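PDB 4NZS: beta-ketothiolase BktB from Ralstonia eutropha, which catalyses the condensation of acetyl-CoA with propionyl-CoA or a second acetyl-CoA to give beta-ketovaleryl-CoA or acetoacetyl-CoA, supplying precursors for polyhydroxyalkanoate synthesis. Local coordinates for residues A[94-102]-A[355-365]. Sequence-based numbering, arbitrary orientation.
Sequences LCGSGLQAI and HPIGATGALIT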
loop_
_atom_site.group_PDB
_atom_site.type_symbol
_atom_site.label_atom_id
_atom_site.label_comp_id
_atom_site.label_asym_id
_atom_site.label_seq_id
_atom_site.Cartn_x
_atom_site.Cartn_y
_atom_site.Cartn_z
ATOM N N LEU A 94 8.045 -18.028 -18.554
ATOM C CA LEU A 94 9.159 -17.227 -18.085
ATOM C C LEU A 94 9.859 -16.575 -19.267
ATOM O O LEU A 94 9.214 -15.949 -20.087
ATOM C CB LEU A 94 10.109 -18.064 -17.223
ATOM C CG LEU A 94 9.715 -18.267 -15.780
ATOM C CD1 LEU A 94 9.729 -16.953 -15.037
ATOM C CD2 LEU A 94 8.364 -18.939 -15.693
ATOM N N CYS A 95 11.168 -16.751 -19.355
ATOM C CA CYS A 95 12.003 -16.124 -20.347
ATOM C C CYS A 95 11.589 -16.548 -21.736
ATOM O O CYS A 95 11.766 -15.814 -22.687
ATOM C CB CYS A 95 13.450 -16.487 -20.078
ATOM S SG CYS A 95 13.886 -16.310 -18.351
ATOM N N GLY A 96 11.050 -17.752 -21.834
ATOM C CA GLY A 96 10.705 -18.351 -23.098
ATOM C C GLY A 96 9.308 -18.075 -23.601
ATOM O O GLY A 96 8.890 -18.618 -24.601
ATOM N N SER A 97 8.586 -17.230 -22.893
ATOM C CA SER A 97 7.177 -17.034 -23.151
ATOM C C SER A 97 6.902 -16.523 -24.569
ATOM O O SER A 97 5.974 -16.969 -25.213
ATOM C CB SER A 97 6.587 -16.073 -22.114
ATOM O OG SER A 97 6.629 -16.609 -20.817
ATOM N N GLY A 98 7.719 -15.606 -25.053
ATOM C CA GLY A 98 7.499 -15.036 -26.361
ATOM C C GLY A 98 7.576 -15.999 -27.524
ATOM O O GLY A 98 6.763 -15.940 -28.417
ATOM N N LEU A 99 8.549 -16.890 -27.501
ATOM C CA LEU A 99 8.644 -17.924 -28.506
ATOM C C LEU A 99 7.504 -18.893 -28.312
ATOM O O LEU A 99 6.797 -19.304 -29.221
ATOM C CB LEU A 99 9.956 -18.666 -28.326
ATOM C CG LEU A 99 10.480 -19.590 -29.403
ATOM C CD1 LEU A 99 10.104 -19.084 -30.788
ATOM C CD2 LEU A 99 11.982 -19.643 -29.251
ATOM N N GLN A 100 7.344 -19.275 -27.080
ATOM C CA GLN A 100 6.327 -20.203 -26.754
ATOM C C GLN A 100 4.974 -19.750 -27.294
ATOM O O GLN A 100 4.112 -20.565 -27.676
ATOM C CB GLN A 100 6.311 -20.315 -25.243
ATOM C CG GLN A 100 5.148 -21.089 -24.707
ATOM C CD GLN A 100 5.146 -22.445 -25.291
ATOM O OE1 GLN A 100 5.908 -23.297 -24.856
ATOM N NE2 GLN A 100 4.293 -22.657 -26.292
ATOM N N ALA A 101 4.763 -18.442 -27.271
ATOM C CA ALA A 101 3.524 -17.889 -27.838
ATOM C C ALA A 101 3.556 -18.085 -29.322
ATOM O O ALA A 101 2.582 -18.482 -29.920
ATOM C CB ALA A 101 3.347 -16.423 -27.493
ATOM N N ILE A 102 4.689 -17.804 -29.926
ATOM C CA ILE A 102 4.834 -18.167 -31.311
ATOM C C ILE A 102 4.438 -19.639 -31.518
ATOM O O ILE A 102 3.508 -19.928 -32.285
ATOM C CB ILE A 102 6.253 -17.858 -31.798
ATOM C CG1 ILE A 102 6.238 -16.536 -32.554
ATOM C CG2 ILE A 102 6.773 -18.938 -32.716
ATOM C CD1 ILE A 102 5.853 -15.386 -31.690
ATOM N N HIS A 355 16.298 -7.325 -22.147
ATOM C CA HIS A 355 15.636 -8.589 -21.938
ATOM C C HIS A 355 14.272 -8.402 -21.266
ATOM O O HIS A 355 14.074 -8.790 -20.118
ATOM C CB HIS A 355 16.541 -9.517 -21.137
ATOM C CG HIS A 355 16.039 -10.920 -21.087
ATOM N ND1 HIS A 355 16.414 -11.820 -20.109
ATOM C CD2 HIS A 355 15.119 -11.558 -21.849
ATOM C CE1 HIS A 355 15.780 -12.966 -20.302
ATOM N NE2 HIS A 355 14.984 -12.830 -21.348
ATOM N N PRO A 356 13.305 -7.840 -22.023
ATOM C CA PRO A 356 11.912 -7.759 -21.681
ATOM C C PRO A 356 11.307 -9.113 -21.585
ATOM O O PRO A 356 10.624 -9.592 -22.514
ATOM C CB PRO A 356 11.306 -7.030 -22.873
ATOM C CG PRO A 356 12.185 -7.381 -23.976
ATOM C CD PRO A 356 13.542 -7.315 -23.366
ATOM N N ILE A 357 11.566 -9.739 -20.464
ATOM C CA ILE A 357 11.481 -11.208 -20.421
ATOM C C ILE A 357 10.401 -11.889 -21.277
ATOM O O ILE A 357 10.685 -12.751 -22.087
ATOM C CB ILE A 357 11.407 -11.720 -18.971
ATOM C CG1 ILE A 357 10.256 -11.068 -18.240
ATOM C CG2 ILE A 357 12.720 -11.405 -18.234
ATOM C CD1 ILE A 357 10.339 -11.246 -16.747
ATOM N N GLY A 358 9.151 -11.498 -21.132
ATOM C CA GLY A 358 8.065 -12.270 -21.770
ATOM C C GLY A 358 7.870 -11.933 -23.234
ATOM O O GLY A 358 7.117 -12.604 -23.924
ATOM N N ALA A 359 8.508 -10.871 -23.694
ATOM C CA ALA A 359 8.435 -10.508 -25.072
ATOM C C ALA A 359 9.645 -11.062 -25.797
ATOM O O ALA A 359 9.614 -11.346 -26.994
ATOM C CB ALA A 359 8.372 -8.976 -25.220
ATOM N N THR A 360 10.734 -11.197 -25.059
ATOM C CA THR A 360 12.002 -11.557 -25.640
ATOM C C THR A 360 11.920 -12.659 -26.606
ATOM O O THR A 360 12.361 -12.509 -27.689
ATOM C CB THR A 360 13.011 -11.875 -24.566
ATOM O OG1 THR A 360 13.491 -10.632 -24.049
ATOM C CG2 THR A 360 14.158 -12.578 -25.155
ATOM N N GLY A 361 11.347 -13.776 -26.233
ATOM C CA GLY A 361 11.192 -14.882 -27.162
ATOM C C GLY A 361 10.605 -14.474 -28.501
ATOM O O GLY A 361 10.995 -14.990 -29.556
ATOM N N ALA A 362 9.663 -13.551 -28.499
ATOM C CA ALA A 362 9.019 -13.151 -29.773
ATOM C C ALA A 362 9.765 -12.010 -30.488
ATOM O O ALA A 362 9.631 -11.769 -31.680
ATOM C CB ALA A 362 7.572 -12.748 -29.510
ATOM N N LEU A 363 10.588 -11.330 -29.746
ATOM C CA LEU A 363 11.278 -10.201 -30.244
ATOM C C LEU A 363 12.437 -10.643 -31.116
ATOM O O LEU A 363 12.615 -10.199 -32.282
ATOM C CB LEU A 363 11.789 -9.454 -29.046
ATOM C CG LEU A 363 12.443 -8.184 -29.405
ATOM C CD1 LEU A 363 11.792 -7.087 -28.595
ATOM C CD2 LEU A 363 13.947 -8.274 -29.215
ATOM N N ILE A 364 13.251 -11.498 -30.539
ATOM C CA ILE A 364 14.360 -12.047 -31.265
ATOM C C ILE A 364 13.870 -12.868 -32.464
ATOM O O ILE A 364 14.568 -12.976 -33.468
ATOM C CB ILE A 364 15.288 -12.926 -30.368
ATOM C CG1 ILE A 364 14.568 -14.176 -29.870
ATOM C CG2 ILE A 364 15.872 -12.096 -29.219
ATOM C CD1 ILE A 364 15.386 -14.974 -28.874
ATOM N N THR A 365 12.675 -13.446 -32.383
ATOM C CA THR A 365 12.153 -14.116 -33.552
ATOM C C THR A 365 12.097 -13.076 -34.678
ATOM O O THR A 365 12.797 -13.192 -35.676
ATOM C CB THR A 365 10.829 -14.801 -33.256
ATOM O OG1 THR A 365 11.087 -15.921 -32.413
ATOM C CG2 THR A 365 10.194 -15.321 -34.500
#
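Leu94 O, 4.2 Å from Gly358 CA across the contact, is gripped by two donors of one residue: Ser97 N and Ser97 OG, both arriving on the same face of the carbonyl plane. The hydroxyl is placed by a chi1 of -65°, which sets OG beside its own backbone N, and Arg93 N bonds to it as well. These bonds tie down the turn that leads into helix 97-110, which pairs with helix 357-375 in the middle of the thiolase fold, where the N- and C-terminal halves each contribute a buried helix. The example illustrates how glycines allow two helices to pack backbone to backbone: the axes of the short segments pass 5.6 Å apart at 58°, and Gly98 CA and Gly361 CA are separated by 3.8 Å. With no side chain on either glycine, the main chains meet directly, Leu99 N coming 3.3 Å from Gly361 C. Ala362 CB tucks against Gly98 O, and Ile102 CD1 meets that methyl at 3.8 Å, while the Ile102 side chain also touches Met265 of strand 257-267.

Just before the two helices sit residues assigned to the active site. Cys95, by similarity the acylated nucleophile, presents CB at the edge of the His355 ring, near NE2; one face of that ring carries Ile357 CG2. Cys385, like His355 a predicted proton acceptor, has its side chain about 6 Å from that of Cys95. At the other end of the interface the side chains of Leu99 and Thr365 cross at about a right angle, Leu99 CD1 approaching Thr365 OG1, a hydroxyl that donates to Gly361 O at 3.0 Å, arriving nearly in line with the C=O bond (162°).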